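Local coordinates for CBS domain protein/ACT domain protein (Thermotoga maritima, PDB 1VR9) that is of unknown function but pairs two CBS domains with an ACT domain, an architecture consistent with a ligand-sensing regulatory role, at residues Leu95-Leu106 against Gly117-Leu125. Sequence-based numbering, arbitrary orientation.
Sequences LLLFLEHQEPYL and GAVSLHDFL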
ATOM      1  N   LEU A  95      -2.949  -0.971 -13.725  1.00 24.32           N
ATOM      2  CA  LEU A  95      -4.052  -0.109 -14.158  1.00 24.53           C
ATOM      3  C   LEU A  95      -5.373  -0.696 -13.686  1.00 23.65           C
ATOM      4  O   LEU A  95      -6.248   0.023 -13.176  1.00 24.35           O
ATOM      5  CB  LEU A  95      -4.068   0.078 -15.689  1.00 24.66           C
ATOM      6  CG  LEU A  95      -5.153   0.947 -16.333  1.00 24.82           C
ATOM      7  CD1 LEU A  95      -5.304   2.264 -15.626  1.00 23.37           C
ATOM      8  CD2 LEU A  95      -4.840   1.193 -17.810  1.00 23.69           C
ATOM      9  N   LEU A  96      -5.523  -2.014 -13.809  1.00 24.04           N
ATOM     10  CA  LEU A  96      -6.746  -2.658 -13.366  1.00 23.85           C
ATOM     11  C   LEU A  96      -6.989  -2.533 -11.852  1.00 23.32           C
ATOM     12  O   LEU A  96      -8.139  -2.451 -11.416  1.00 23.74           O
ATOM     13  CB  LEU A  96      -6.740  -4.139 -13.786  1.00 24.11           C
ATOM     14  CG  LEU A  96      -7.974  -4.975 -13.438  1.00 25.83           C
ATOM     15  CD1 LEU A  96      -9.036  -4.757 -14.486  1.00 29.38           C
ATOM     16  CD2 LEU A  96      -7.613  -6.459 -13.291  1.00 26.75           C
ATOM     17  N   LEU A  97      -5.931  -2.607 -11.048  1.00 22.57           N
ATOM     18  CA  LEU A  97      -6.061  -2.456  -9.591  1.00 22.87           C
ATOM     19  C   LEU A  97      -6.388  -1.006  -9.215  1.00 22.90           C
ATOM     20  O   LEU A  97      -7.229  -0.779  -8.345  1.00 23.93           O
ATOM     21  CB  LEU A  97      -4.804  -2.889  -8.845  1.00 22.60           C
ATOM     22  CG  LEU A  97      -4.556  -4.384  -8.628  1.00 22.67           C
ATOM     23  CD1 LEU A  97      -5.557  -4.953  -7.637  1.00 21.55           C
ATOM     24  CD2 LEU A  97      -4.624  -5.149  -9.912  1.00 23.18           C
ATOM     25  N   PHE A  98      -5.715  -0.036  -9.834  1.00 23.07           N
ATOM     26  CA  PHE A  98      -6.017   1.378  -9.555  1.00 23.02           C
ATOM     27  C   PHE A  98      -7.439   1.762  -9.996  1.00 23.76           C
ATOM     28  O   PHE A  98      -8.073   2.613  -9.377  1.00 24.04           O
ATOM     29  CB  PHE A  98      -4.971   2.349 -10.140  1.00 23.25           C
ATOM     30  CG  PHE A  98      -3.639   2.371  -9.391  1.00 22.00           C
ATOM     31  CD1 PHE A  98      -3.570   2.769  -8.059  1.00 23.33           C
ATOM     32  CD2 PHE A  98      -2.442   2.096 -10.060  1.00 23.54           C
ATOM     33  CE1 PHE A  98      -2.358   2.850  -7.395  1.00 23.52           C
ATOM     34  CE2 PHE A  98      -1.236   2.156  -9.407  1.00 24.09           C
ATOM     35  CZ  PHE A  98      -1.178   2.519  -8.066  1.00 23.93           C
ATOM     36  N   LEU A  99      -7.947   1.125 -11.035  1.00 23.07           N
ATOM     37  CA  LEU A  99      -9.344   1.318 -11.443  1.00 23.86           C
ATOM     38  C   LEU A  99     -10.301   0.832 -10.358  1.00 24.44           C
ATOM     39  O   LEU A  99     -11.345   1.449 -10.116  1.00 25.60           O
ATOM     40  CB  LEU A  99      -9.625   0.599 -12.752  1.00 23.60           C
ATOM     41  CG  LEU A  99     -11.085   0.673 -13.212  1.00 24.05           C
ATOM     42  CD1 LEU A  99     -11.436   2.089 -13.612  1.00 24.70           C
ATOM     43  CD2 LEU A  99     -11.314  -0.294 -14.360  1.00 26.03           C
ATOM     44  N   GLU A 100      -9.957  -0.284  -9.714  1.00 24.98           N
ATOM     45  CA  GLU A 100     -10.727  -0.797  -8.582  1.00 26.02           C
ATOM     46  C   GLU A 100     -10.668   0.117  -7.353  1.00 25.37           C
ATOM     47  O   GLU A 100     -11.719   0.429  -6.764  1.00 25.44           O
ATOM     48  CB  GLU A 100     -10.266  -2.214  -8.202  1.00 27.09           C
ATOM     49  CG  GLU A 100     -10.684  -3.296  -9.211  1.00 29.01           C
ATOM     50  CD  GLU A 100     -10.130  -4.673  -8.890  1.00 31.12           C
ATOM     51  OE1 GLU A 100      -9.808  -4.949  -7.713  1.00 37.55           O
ATOM     52  OE2 GLU A 100     -10.012  -5.501  -9.822  1.00 38.35           O
ATOM     53  N   HIS A 101      -9.453   0.574  -6.996  1.00 24.87           N
ATOM     54  CA  HIS A 101      -9.233   1.447  -5.839  1.00 25.39           C
ATOM     55  C   HIS A 101      -8.119   2.468  -6.094  1.00 24.38           C
ATOM     56  O   HIS A 101      -6.948   2.091  -6.303  1.00 24.15           O
ATOM     57  CB  HIS A 101      -8.853   0.589  -4.633  1.00 25.85           C
ATOM     58  CG  HIS A 101      -9.844  -0.489  -4.316  1.00 26.67           C
ATOM     59  ND1 HIS A 101     -11.063  -0.234  -3.727  1.00 28.18           N
ATOM     60  CD2 HIS A 101      -9.778  -1.829  -4.482  1.00 28.04           C
ATOM     61  CE1 HIS A 101     -11.715  -1.371  -3.563  1.00 28.48           C
ATOM     62  NE2 HIS A 101     -10.957  -2.358  -4.004  1.00 29.16           N
ATOM     63  N   GLN A 102      -8.451   3.763  -6.048  1.00 24.56           N
ATOM     64  CA  GLN A 102      -7.447   4.809  -6.358  1.00 24.68           C
ATOM     65  C   GLN A 102      -6.607   5.216  -5.132  1.00 24.84           C
ATOM     66  O   GLN A 102      -6.562   6.389  -4.719  1.00 25.71           O
ATOM     67  CB  GLN A 102      -8.103   6.036  -6.990  1.00 24.70           C
ATOM     68  CG  GLN A 102      -8.768   5.771  -8.345  1.00 22.23           C
ATOM     69  CD  GLN A 102     -10.203   5.319  -8.240  1.00 24.14           C
ATOM     70  OE1 GLN A 102     -11.062   6.022  -7.704  1.00 25.20           O
ATOM     71  NE2 GLN A 102     -10.487   4.140  -8.793  1.00 23.99           N
ATOM     72  N   GLU A 103      -5.929   4.247  -4.556  1.00 24.77           N
ATOM     73  CA  GLU A 103      -5.116   4.462  -3.375  1.00 25.15           C
ATOM     74  C   GLU A 103      -3.802   5.051  -3.858  1.00 24.74           C
ATOM     75  O   GLU A 103      -3.387   4.767  -4.979  1.00 25.93           O
ATOM     76  CB  GLU A 103      -4.851   3.123  -2.678  1.00 25.82           C
ATOM     77  CG  GLU A 103      -6.060   2.432  -2.074  1.00 28.50           C
ATOM     78  CD  GLU A 103      -6.605   3.119  -0.845  1.00 35.15           C
ATOM     79  OE1 GLU A 103      -5.839   3.794  -0.119  1.00 38.62           O
ATOM     80  OE2 GLU A 103      -7.836   3.013  -0.617  1.00 38.65           O
ATOM     81  N   PRO A 104      -3.139   5.875  -3.037  1.00 24.18           N
ATOM     82  CA  PRO A 104      -1.832   6.433  -3.436  1.00 24.08           C
ATOM     83  C   PRO A 104      -0.679   5.453  -3.575  1.00 24.24           C
ATOM     84  O   PRO A 104       0.313   5.797  -4.232  1.00 24.52           O
ATOM     85  CB  PRO A 104      -1.521   7.421  -2.321  1.00 23.65           C
ATOM     86  CG  PRO A 104      -2.322   7.027  -1.196  1.00 24.91           C
ATOM     87  CD  PRO A 104      -3.570   6.413  -1.734  1.00 24.54           C
ATOM     88  N   TYR A 105      -0.778   4.296  -2.916  1.00 23.21           N
ATOM     89  CA  TYR A 105       0.233   3.264  -2.966  1.00 23.41           C
ATOM     90  C   TYR A 105      -0.377   1.882  -3.153  1.00 23.26           C
ATOM     91  O   TYR A 105      -1.278   1.473  -2.396  1.00 23.59           O
ATOM     92  CB  TYR A 105       1.089   3.272  -1.698  1.00 24.38           C
ATOM     93  CG  TYR A 105       1.778   4.572  -1.440  1.00 24.67           C
ATOM     94  CD1 TYR A 105       3.035   4.816  -1.958  1.00 25.02           C
ATOM     95  CD2 TYR A 105       1.198   5.551  -0.635  1.00 25.98           C
ATOM     96  CE1 TYR A 105       3.702   6.014  -1.708  1.00 28.00           C
ATOM     97  CE2 TYR A 105       1.850   6.749  -0.387  1.00 27.80           C
ATOM     98  CZ  TYR A 105       3.099   6.972  -0.913  1.00 26.78           C
ATOM     99  OH  TYR A 105       3.742   8.177  -0.655  1.00 30.19           O
ATOM    100  N   LEU A 106       0.085   1.195  -4.190  1.00 22.36           N
ATOM    101  CA  LEU A 106      -0.346  -0.155  -4.531  1.00 22.33           C
ATOM    102  C   LEU A 106       0.693  -1.176  -3.999  1.00 22.33           C
ATOM    103  O   LEU A 106       1.883  -1.143  -4.374  1.00 21.54           O
ATOM    104  CB  LEU A 106      -0.524  -0.289  -6.048  1.00 22.48           C
ATOM    105  CG  LEU A 106      -0.746  -1.684  -6.617  1.00 22.31           C
ATOM    106  CD1 LEU A 106      -2.026  -2.303  -6.110  1.00 24.16           C
ATOM    107  CD2 LEU A 106      -0.766  -1.637  -8.127  1.00 22.07           C
ATOM    108  N   GLY A 117       7.433  -4.122  -1.545  1.00 23.30           N
ATOM    109  CA  GLY A 117       7.424  -2.676  -1.836  1.00 23.37           C
ATOM    110  C   GLY A 117       6.039  -2.209  -2.232  1.00 22.94           C
ATOM    111  O   GLY A 117       5.024  -2.892  -1.961  1.00 22.69           O
ATOM    112  N   ALA A 118       5.991  -1.038  -2.847  1.00 22.89           N
ATOM    113  CA  ALA A 118       4.761  -0.503  -3.422  1.00 22.51           C
ATOM    114  C   ALA A 118       5.055   0.196  -4.737  1.00 22.57           C
ATOM    115  O   ALA A 118       6.189   0.608  -5.001  1.00 23.17           O
ATOM    116  CB  ALA A 118       4.131   0.479  -2.497  1.00 22.91           C
ATOM    117  N   VAL A 119       4.008   0.343  -5.533  1.00 22.41           N
ATOM    118  CA  VAL A 119       3.995   1.257  -6.689  1.00 22.41           C
ATOM    119  C   VAL A 119       3.140   2.456  -6.291  1.00 22.60           C
ATOM    120  O   VAL A 119       1.937   2.309  -6.000  1.00 21.47           O
ATOM    121  CB  VAL A 119       3.421   0.594  -7.965  1.00 22.18           C
ATOM    122  CG1 VAL A 119       3.365   1.612  -9.143  1.00 23.39           C
ATOM    123  CG2 VAL A 119       4.248  -0.584  -8.369  1.00 23.76           C
ATOM    124  N   SER A 120       3.741   3.633  -6.258  1.00 22.62           N
ATOM    125  CA  SER A 120       2.942   4.848  -6.010  1.00 22.95           C
ATOM    126  C   SER A 120       2.052   5.155  -7.202  1.00 22.38           C
ATOM    127  O   SER A 120       2.439   4.920  -8.355  1.00 22.46           O
ATOM    128  CB  SER A 120       3.827   6.045  -5.658  1.00 23.36           C
ATOM    129  OG  SER A 120       4.529   6.582  -6.772  1.00 22.91           O
ATOM    130  N   LEU A 121       0.846   5.665  -6.950  1.00 22.67           N
ATOM    131  CA  LEU A 121      -0.000   6.132  -8.050  1.00 23.70           C
ATOM    132  C   LEU A 121       0.761   7.144  -8.920  1.00 23.22           C
ATOM    133  O   LEU A 121       0.686   7.104 -10.141  1.00 23.24           O
ATOM    134  CB  LEU A 121      -1.305   6.730  -7.517  1.00 25.59           C
ATOM    135  CG  LEU A 121      -2.333   7.224  -8.552  1.00 24.60           C
ATOM    136  CD1 LEU A 121      -2.688   6.153  -9.568  1.00 27.88           C
ATOM    137  CD2 LEU A 121      -3.609   7.722  -7.867  1.00 25.58           C
ATOM    138  N   HIS A 122       1.520   8.036  -8.292  1.00 22.91           N
ATOM    139  CA  HIS A 122       2.305   9.013  -9.045  1.00 22.94           C
ATOM    140  C   HIS A 122       3.228   8.306 -10.021  1.00 22.11           C
ATOM    141  O   HIS A 122       3.255   8.625 -11.205  1.00 20.91           O
ATOM    142  CB  HIS A 122       3.115   9.882  -8.083  1.00 23.15           C
ATOM    143  CG  HIS A 122       4.099  10.779  -8.755  1.00 25.13           C
ATOM    144  ND1 HIS A 122       5.403  10.401  -8.988  1.00 26.31           N
ATOM    145  CD2 HIS A 122       3.977  12.035  -9.241  1.00 26.04           C
ATOM    146  CE1 HIS A 122       6.044  11.392  -9.588  1.00 25.38           C
ATOM    147  NE2 HIS A 122       5.205  12.401  -9.749  1.00 25.99           N
ATOM    148  N   ASP A 123       3.999   7.337  -9.518  1.00 21.73           N
ATOM    149  CA  ASP A 123       4.974   6.632 -10.370  1.00 22.37           C
ATOM    150  C   ASP A 123       4.290   5.803 -11.462  1.00 22.25           C
ATOM    151  O   ASP A 123       4.783   5.723 -12.590  1.00 22.53           O
ATOM    152  CB  ASP A 123       5.910   5.770  -9.515  1.00 22.64           C
ATOM    153  CG  ASP A 123       6.898   6.607  -8.709  1.00 24.92           C
ATOM    154  OD1 ASP A 123       6.942   7.847  -8.891  1.00 23.88           O
ATOM    155  OD2 ASP A 123       7.655   6.028  -7.898  1.00 26.15           O
ATOM    156  N   PHE A 124       3.145   5.219 -11.149  1.00 22.54           N
ATOM    157  CA  PHE A 124       2.330   4.586 -12.180  1.00 22.40           C
ATOM    158  C   PHE A 124       1.943   5.541 -13.304  1.00 21.93           C
ATOM    159  O   PHE A 124       2.017   5.185 -14.477  1.00 21.39           O
ATOM    160  CB  PHE A 124       1.080   3.969 -11.569  1.00 23.10           C
ATOM    161  CG  PHE A 124       0.089   3.468 -12.574  1.00 23.01           C
ATOM    162  CD1 PHE A 124       0.289   2.259 -13.233  1.00 24.31           C
ATOM    163  CD2 PHE A 124      -1.072   4.177 -12.821  1.00 25.29           C
ATOM    164  CE1 PHE A 124      -0.634   1.792 -14.141  1.00 26.87           C
ATOM    165  CE2 PHE A 124      -1.999   3.716 -13.746  1.00 27.18           C
ATOM    166  CZ  PHE A 124      -1.769   2.524 -14.408  1.00 25.76           C
ATOM    167  N   LEU A 125       1.506   6.753 -12.968  1.00 21.89           N
ATOM    168  CA  LEU A 125       1.175   7.727 -13.993  1.00 22.10           C
ATOM    169  C   LEU A 125       2.394   8.118 -14.824  1.00 22.46           C
ATOM    170  O   LEU A 125       2.276   8.320 -16.020  1.00 22.14           O
ATOM    171  CB  LEU A 125       0.506   8.956 -13.379  1.00 22.12           C
ATOM    172  CG  LEU A 125      -0.854   8.617 -12.749  1.00 20.70           C
ATOM    173  CD1 LEU A 125      -1.414   9.876 -12.063  1.00 22.18           C
ATOM    174  CD2 LEU A 125      -1.872   8.081 -13.775  1.00 24.85           C
TER
HETATM  175  O   HOH W   1       1.116   8.349  -5.052  1.00 17.10           O
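The ring of Phe98 is met from one side of its plane by both Leu121 and Phe124, two residues of the helix that follows strand 115-120. This is the second CBS domain of the chain, where helices 91-100 and 121-130 both pack on the sheet face that carries Leu106 and Val119. Leu121 CD1 sits over the centre of the Phe98 ring, 3.8 Å from its centroid, as a CH-pi contact. The ring of Phe124 meets the CD2-CE2 side of Phe98 obliquely, with planes at 44°. Phe124 CG lies anti to the backbone N (chi1 172°), which carries its ring toward helix 91-100. There Phe124 CZ reaches Leu95 CB at 3.6 Å, and Ile91 and Ala94 touch the same ring.

Leu106 and Val119 form a hydrogen-bonded antiparallel pair: Leu106 N donates to Val119 O and Val119 N to Leu106 O, each at 2.8 Å. Tyr105 faces Ser120 in the next, non-hydrogen-bonded pair. Ser120 is also the N-cap of the second helix: its OG accepts from Asp123 N. Pro104 O is gripped twice at this helix start. It accepts from a water, which in turn accepts from His122 N, and from Leu121 N at 2.8 Å, a donor standing 48° out of the carbonyl plane.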